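Local atomic coordinates of WYL1 (Ruminococcus sp., PDB entry 6OAW), a protein that belongs to the WYL-domain proteins and probably modulates, as an accessory factor, the RNA-targeting Type VI-D CRISPR-Cas system. Residues V195-A209 and K218-S230. Residues are numbered along the deposited sequence; the frame is centred on the assembly and turned at random.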
loop_
_atom_site.group_PDB
_atom_site.type_symbol
_atom_site.label_atom_id
_atom_site.label_comp_id
_atom_site.label_asym_id
_atom_site.label_seq_id
_atom_site.Cartn_x
_atom_site.Cartn_y
_atom_site.Cartn_z
ATOM N N VAL B 195 -25.816 -11.377 11.962
ATOM C CA VAL B 195 -26.741 -10.545 12.784
ATOM C C VAL B 195 -27.280 -9.407 11.918
ATOM O O VAL B 195 -28.476 -9.077 12.060
ATOM C CB VAL B 195 -26.037 -10.007 14.048
ATOM C CG1 VAL B 195 -26.837 -8.912 14.745
ATOM C CG2 VAL B 195 -25.727 -11.135 15.024
ATOM N N ILE B 196 -26.431 -8.807 11.074
ATOM C CA ILE B 196 -26.863 -7.680 10.197
ATOM C C ILE B 196 -27.990 -8.183 9.279
ATOM O O ILE B 196 -28.987 -7.442 9.115
ATOM C CB ILE B 196 -25.680 -7.077 9.418
ATOM C CG1 ILE B 196 -24.774 -6.271 10.356
ATOM C CG2 ILE B 196 -26.171 -6.242 8.236
ATOM C CD1 ILE B 196 -23.583 -5.623 9.678
ATOM N N LYS B 197 -27.845 -9.379 8.707
ATOM C CA LYS B 197 -28.842 -9.970 7.777
ATOM C C LYS B 197 -30.150 -10.246 8.541
ATOM O O LYS B 197 -31.207 -9.784 8.073
ATOM C CB LYS B 197 -28.285 -11.239 7.116
ATOM C CG LYS B 197 -29.198 -11.887 6.074
ATOM N N GLN B 198 -30.081 -10.971 9.665
ATOM C CA GLN B 198 -31.252 -11.336 10.509
ATOM C C GLN B 198 -32.031 -10.063 10.869
ATOM O O GLN B 198 -33.268 -10.092 10.798
ATOM C CB GLN B 198 -30.817 -12.078 11.774
ATOM C CG GLN B 198 -30.259 -13.474 11.523
ATOM C CD GLN B 198 -29.676 -14.100 12.771
ATOM O OE1 GLN B 198 -29.024 -13.441 13.590
ATOM N NE2 GLN B 198 -29.904 -15.394 12.923
ATOM N N ASN B 199 -31.329 -8.976 11.201
ATOM C CA ASN B 199 -31.936 -7.723 11.728
ATOM C C ASN B 199 -32.510 -6.880 10.579
ATOM O O ASN B 199 -33.536 -6.201 10.819
ATOM C CB ASN B 199 -30.939 -6.932 12.585
ATOM C CG ASN B 199 -31.082 -7.183 14.075
ATOM O OD1 ASN B 199 -32.077 -7.758 14.539
ATOM N ND2 ASN B 199 -30.106 -6.703 14.832
ATOM N N GLY B 200 -31.914 -6.939 9.382
ATOM C CA GLY B 200 -32.220 -6.004 8.284
ATOM C C GLY B 200 -32.369 -4.578 8.808
ATOM O O GLY B 200 -31.454 -4.094 9.499
ATOM N N SER B 201 -33.514 -3.946 8.539
ATOM C CA SER B 201 -33.841 -2.541 8.904
ATOM C C SER B 201 -34.651 -2.475 10.200
ATOM O O SER B 201 -34.966 -1.350 10.624
ATOM C CB SER B 201 -34.589 -1.888 7.785
ATOM O OG SER B 201 -33.741 -1.747 6.666
ATOM N N ARG B 202 -34.968 -3.630 10.791
ATOM C CA ARG B 202 -35.946 -3.763 11.905
ATOM C C ARG B 202 -35.192 -3.742 13.247
ATOM O O ARG B 202 -35.802 -3.331 14.250
ATOM C CB ARG B 202 -36.781 -5.043 11.735
ATOM C CG ARG B 202 -37.805 -4.992 10.608
ATOM C CD ARG B 202 -38.900 -6.035 10.738
ATOM N N TYR B 203 -33.917 -4.151 13.268
ATOM C CA TYR B 203 -33.042 -4.118 14.468
ATOM C C TYR B 203 -33.810 -4.721 15.645
ATOM O O TYR B 203 -33.818 -4.116 16.738
ATOM C CB TYR B 203 -32.528 -2.698 14.705
ATOM C CG TYR B 203 -31.702 -2.237 13.537
ATOM C CD1 TYR B 203 -30.442 -2.774 13.306
ATOM C CD2 TYR B 203 -32.221 -1.351 12.608
ATOM C CE1 TYR B 203 -29.706 -2.412 12.190
ATOM C CE2 TYR B 203 -31.481 -0.954 11.508
ATOM C CZ TYR B 203 -30.231 -1.500 11.291
ATOM O OH TYR B 203 -29.522 -1.118 10.189
ATOM N N TYR B 204 -34.411 -5.896 15.418
ATOM C CA TYR B 204 -35.183 -6.671 16.421
ATOM C C TYR B 204 -34.260 -7.144 17.553
ATOM O O TYR B 204 -34.730 -7.254 18.718
ATOM C CB TYR B 204 -35.841 -7.880 15.749
ATOM C CG TYR B 204 -37.271 -7.665 15.328
ATOM C CD1 TYR B 204 -38.177 -7.079 16.201
ATOM C CD2 TYR B 204 -37.741 -8.091 14.093
ATOM C CE1 TYR B 204 -39.505 -6.896 15.854
ATOM C CE2 TYR B 204 -39.069 -7.916 13.729
ATOM C CZ TYR B 204 -39.955 -7.315 14.615
ATOM O OH TYR B 204 -41.273 -7.119 14.309
ATOM N N SER B 205 -32.985 -7.419 17.237
ATOM C CA SER B 205 -32.076 -8.207 18.109
ATOM C C SER B 205 -30.750 -7.480 18.372
ATOM O O SER B 205 -30.325 -6.639 17.557
ATOM C CB SER B 205 -31.840 -9.573 17.524
ATOM O OG SER B 205 -33.060 -10.171 17.114
ATOM N N PHE B 206 -30.117 -7.824 19.490
ATOM C CA PHE B 206 -28.746 -7.419 19.877
ATOM C C PHE B 206 -27.918 -8.692 20.023
ATOM O O PHE B 206 -28.532 -9.769 20.156
ATOM C CB PHE B 206 -28.764 -6.613 21.181
ATOM C CG PHE B 206 -29.103 -7.409 22.422
ATOM C CD1 PHE B 206 -30.418 -7.587 22.825
ATOM C CD2 PHE B 206 -28.095 -7.956 23.201
ATOM C CE1 PHE B 206 -30.714 -8.311 23.969
ATOM C CE2 PHE B 206 -28.386 -8.692 24.336
ATOM C CZ PHE B 206 -29.698 -8.862 24.719
ATOM N N ILE B 207 -26.586 -8.566 19.980
ATOM C CA ILE B 207 -25.629 -9.598 20.480
ATOM C C ILE B 207 -24.889 -9.046 21.704
ATOM O O ILE B 207 -24.623 -7.809 21.769
ATOM C CB ILE B 207 -24.623 -10.058 19.404
ATOM C CG1 ILE B 207 -23.677 -8.929 18.982
ATOM C CG2 ILE B 207 -25.348 -10.685 18.229
ATOM C CD1 ILE B 207 -22.721 -9.299 17.877
ATOM N N TYR B 208 -24.552 -9.945 22.627
ATOM C CA TYR B 208 -23.575 -9.705 23.708
ATOM C C TYR B 208 -22.204 -9.806 23.055
ATOM O O TYR B 208 -22.052 -10.615 22.108
ATOM C CB TYR B 208 -23.749 -10.717 24.843
ATOM C CG TYR B 208 -24.927 -10.508 25.772
ATOM C CD1 TYR B 208 -24.919 -9.494 26.725
ATOM C CD2 TYR B 208 -26.038 -11.340 25.737
ATOM C CE1 TYR B 208 -25.982 -9.301 27.601
ATOM C CE2 TYR B 208 -27.110 -11.158 26.604
ATOM C CZ TYR B 208 -27.084 -10.139 27.544
ATOM O OH TYR B 208 -28.144 -9.972 28.399
ATOM N N ALA B 209 -21.246 -8.991 23.494
ATOM C CA ALA B 209 -19.833 -9.107 23.063
ATOM C C ALA B 209 -18.903 -8.614 24.168
ATOM O O ALA B 209 -19.343 -7.851 25.032
ATOM C CB ALA B 209 -19.614 -8.343 21.789
ATOM N N LYS B 218 -11.703 -6.665 29.759
ATOM C CA LYS B 218 -12.885 -7.038 28.949
ATOM C C LYS B 218 -14.175 -6.732 29.719
ATOM O O LYS B 218 -14.303 -7.194 30.857
ATOM C CB LYS B 218 -12.778 -8.518 28.564
ATOM C CG LYS B 218 -11.569 -8.846 27.698
ATOM C CD LYS B 218 -11.595 -10.190 27.028
ATOM C CE LYS B 218 -10.725 -10.168 25.787
ATOM N NZ LYS B 218 -10.372 -11.532 25.340
ATOM N N ARG B 219 -15.088 -5.985 29.081
ATOM C CA ARG B 219 -16.497 -5.727 29.504
ATOM C C ARG B 219 -17.451 -6.522 28.593
ATOM O O ARG B 219 -17.339 -6.370 27.359
ATOM C CB ARG B 219 -16.837 -4.232 29.387
ATOM C CG ARG B 219 -16.368 -3.344 30.533
ATOM C CD ARG B 219 -16.483 -1.869 30.163
ATOM N NE ARG B 219 -15.971 -0.973 31.193
ATOM C CZ ARG B 219 -15.828 0.350 31.068
ATOM N NH1 ARG B 219 -15.357 1.064 32.076
ATOM N NH2 ARG B 219 -16.158 0.960 29.944
ATOM N N ARG B 220 -18.375 -7.310 29.162
ATOM C CA ARG B 220 -19.519 -7.900 28.420
ATOM C C ARG B 220 -20.560 -6.801 28.201
ATOM O O ARG B 220 -21.169 -6.356 29.191
ATOM C CB ARG B 220 -20.118 -9.095 29.171
ATOM C CG ARG B 220 -21.286 -9.769 28.453
ATOM C CD ARG B 220 -21.308 -11.295 28.530
ATOM N NE ARG B 220 -22.608 -11.910 28.830
ATOM C CZ ARG B 220 -23.242 -12.817 28.075
ATOM N NH1 ARG B 220 -22.721 -13.256 26.936
ATOM N NH2 ARG B 220 -24.393 -13.313 28.492
ATOM N N ILE B 221 -20.739 -6.383 26.943
ATOM C CA ILE B 221 -21.668 -5.296 26.514
ATOM C C ILE B 221 -22.671 -5.878 25.514
ATOM O O ILE B 221 -22.495 -7.040 25.087
ATOM C CB ILE B 221 -20.891 -4.103 25.932
ATOM C CG1 ILE B 221 -20.162 -4.449 24.635
ATOM C CG2 ILE B 221 -19.932 -3.549 26.967
ATOM C CD1 ILE B 221 -19.578 -3.236 23.925
ATOM N N ARG B 222 -23.691 -5.090 25.176
ATOM C CA ARG B 222 -24.722 -5.429 24.167
ATOM C C ARG B 222 -24.514 -4.521 22.957
ATOM O O ARG B 222 -24.373 -3.295 23.147
ATOM C CB ARG B 222 -26.114 -5.308 24.783
ATOM C CG ARG B 222 -26.366 -6.321 25.890
ATOM C CD ARG B 222 -27.794 -6.289 26.391
ATOM N NE ARG B 222 -28.008 -5.068 27.146
ATOM C CZ ARG B 222 -29.188 -4.474 27.316
ATOM N NH1 ARG B 222 -30.284 -4.968 26.763
ATOM N NH2 ARG B 222 -29.263 -3.365 28.030
ATOM N N LEU B 223 -24.430 -5.124 21.766
ATOM C CA LEU B 223 -24.250 -4.412 20.479
ATOM C C LEU B 223 -25.457 -4.666 19.592
ATOM O O LEU B 223 -25.905 -5.812 19.522
ATOM C CB LEU B 223 -23.010 -4.937 19.766
ATOM C CG LEU B 223 -21.696 -4.799 20.523
ATOM C CD1 LEU B 223 -20.583 -5.438 19.717
ATOM C CD2 LEU B 223 -21.383 -3.340 20.813
ATOM N N ILE B 224 -25.908 -3.623 18.899
ATOM C CA ILE B 224 -26.820 -3.712 17.726
ATOM C C ILE B 224 -25.989 -3.296 16.520
ATOM O O ILE B 224 -25.795 -2.104 16.296
ATOM C CB ILE B 224 -28.078 -2.840 17.908
ATOM C CG1 ILE B 224 -28.777 -3.102 19.249
ATOM C CG2 ILE B 224 -29.021 -3.066 16.727
ATOM C CD1 ILE B 224 -29.891 -2.134 19.569
ATOM N N PRO B 225 -25.391 -4.252 15.776
ATOM C CA PRO B 225 -24.495 -3.925 14.670
ATOM C C PRO B 225 -25.199 -3.098 13.593
ATOM O O PRO B 225 -26.361 -3.333 13.365
ATOM C CB PRO B 225 -24.115 -5.291 14.078
ATOM C CG PRO B 225 -24.351 -6.260 15.214
ATOM C CD PRO B 225 -25.555 -5.703 15.946
ATOM N N TYR B 226 -24.486 -2.178 12.951
ATOM C CA TYR B 226 -24.999 -1.406 11.793
ATOM C C TYR B 226 -24.174 -1.731 10.539
ATOM O O TYR B 226 -24.711 -2.245 9.567
ATOM C CB TYR B 226 -25.028 0.091 12.103
ATOM C CG TYR B 226 -25.732 0.859 11.022
ATOM C CD1 TYR B 226 -27.108 1.008 11.010
ATOM C CD2 TYR B 226 -25.010 1.343 9.950
ATOM C CE1 TYR B 226 -27.749 1.662 9.969
ATOM C CE2 TYR B 226 -25.627 2.013 8.910
ATOM C CZ TYR B 226 -27.001 2.159 8.916
ATOM O OH TYR B 226 -27.574 2.835 7.896
ATOM N N ARG B 227 -22.878 -1.443 10.557
ATOM C CA ARG B 227 -22.003 -1.742 9.395
ATOM C C ARG B 227 -20.551 -1.754 9.859
ATOM O O ARG B 227 -20.210 -0.955 10.763
ATOM C CB ARG B 227 -22.221 -0.721 8.277
ATOM C CG ARG B 227 -21.612 -1.133 6.940
ATOM C CD ARG B 227 -21.602 0.004 5.917
ATOM N NE ARG B 227 -22.955 0.445 5.592
ATOM C CZ ARG B 227 -23.287 1.657 5.124
ATOM N NH1 ARG B 227 -22.369 2.585 4.897
ATOM N NH2 ARG B 227 -24.554 1.932 4.891
ATOM N N ILE B 228 -19.752 -2.635 9.274
ATOM C CA ILE B 228 -18.269 -2.667 9.436
ATOM C C ILE B 228 -17.686 -1.709 8.390
ATOM O O ILE B 228 -18.110 -1.786 7.235
ATOM C CB ILE B 228 -17.728 -4.101 9.294
ATOM C CG1 ILE B 228 -18.329 -5.031 10.344
ATOM C CG2 ILE B 228 -16.206 -4.125 9.356
ATOM C CD1 ILE B 228 -17.767 -6.443 10.271
ATOM N N VAL B 229 -16.797 -0.796 8.788
ATOM C CA VAL B 229 -16.133 0.127 7.824
ATOM C C VAL B 229 -14.650 0.141 8.137
ATOM O O VAL B 229 -14.277 -0.187 9.265
ATOM C CB VAL B 229 -16.693 1.556 7.883
ATOM C CG1 VAL B 229 -18.181 1.596 7.576
ATOM C CG2 VAL B 229 -16.373 2.207 9.225
ATOM N N SER B 230 -13.865 0.535 7.146
ATOM C CA SER B 230 -12.442 0.925 7.272
ATOM C C SER B 230 -12.388 2.427 7.435
ATOM O O SER B 230 -13.219 3.079 6.792
ATOM C CB SER B 230 -11.674 0.580 6.031
ATOM O OG SER B 230 -11.404 -0.796 5.994
#
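Y208 and R220 illustrate how an aromatic ring and an arginine can pair flat across neighbouring strands: the guanidinium lies over one ring face, the planes only 12° apart and R220 CZ 3.7 Å from Y208 CG. Bends at chi2 and chi3 turn the outstretched R220 chain against the ring. The opposite face of Y208 receives F206 CE2. R222 runs alongside Y208, its CG 3.5 Å from Y208 CE1, while its CD sits over a face of the F206 ring; its charged end salt-bridges E275 and D244. Replacing Y208 by an alanine would probably deprive the R220 guanidinium of its stacking surface and expose one flank of the R222 chain. The strands form an antiparallel beta hairpin, within the sheet that follows helix 186-199. I207 and A209 each exchange two backbone hydrogen bonds with L223 and I221 respectively, and on the face opposite Y208 and R222 A209 CB meets L223 CD1 at 3.7 Å. Towards the helix, P225 is met by V195 CG1, 3.7 Å from its CD, and by I196 CG1. With CG2 anti to the backbone N, I224 brings that methyl within 3.7 Å of Y203 CD1, and Y203 OH approaches Y226 CE1 at 3.3 Å.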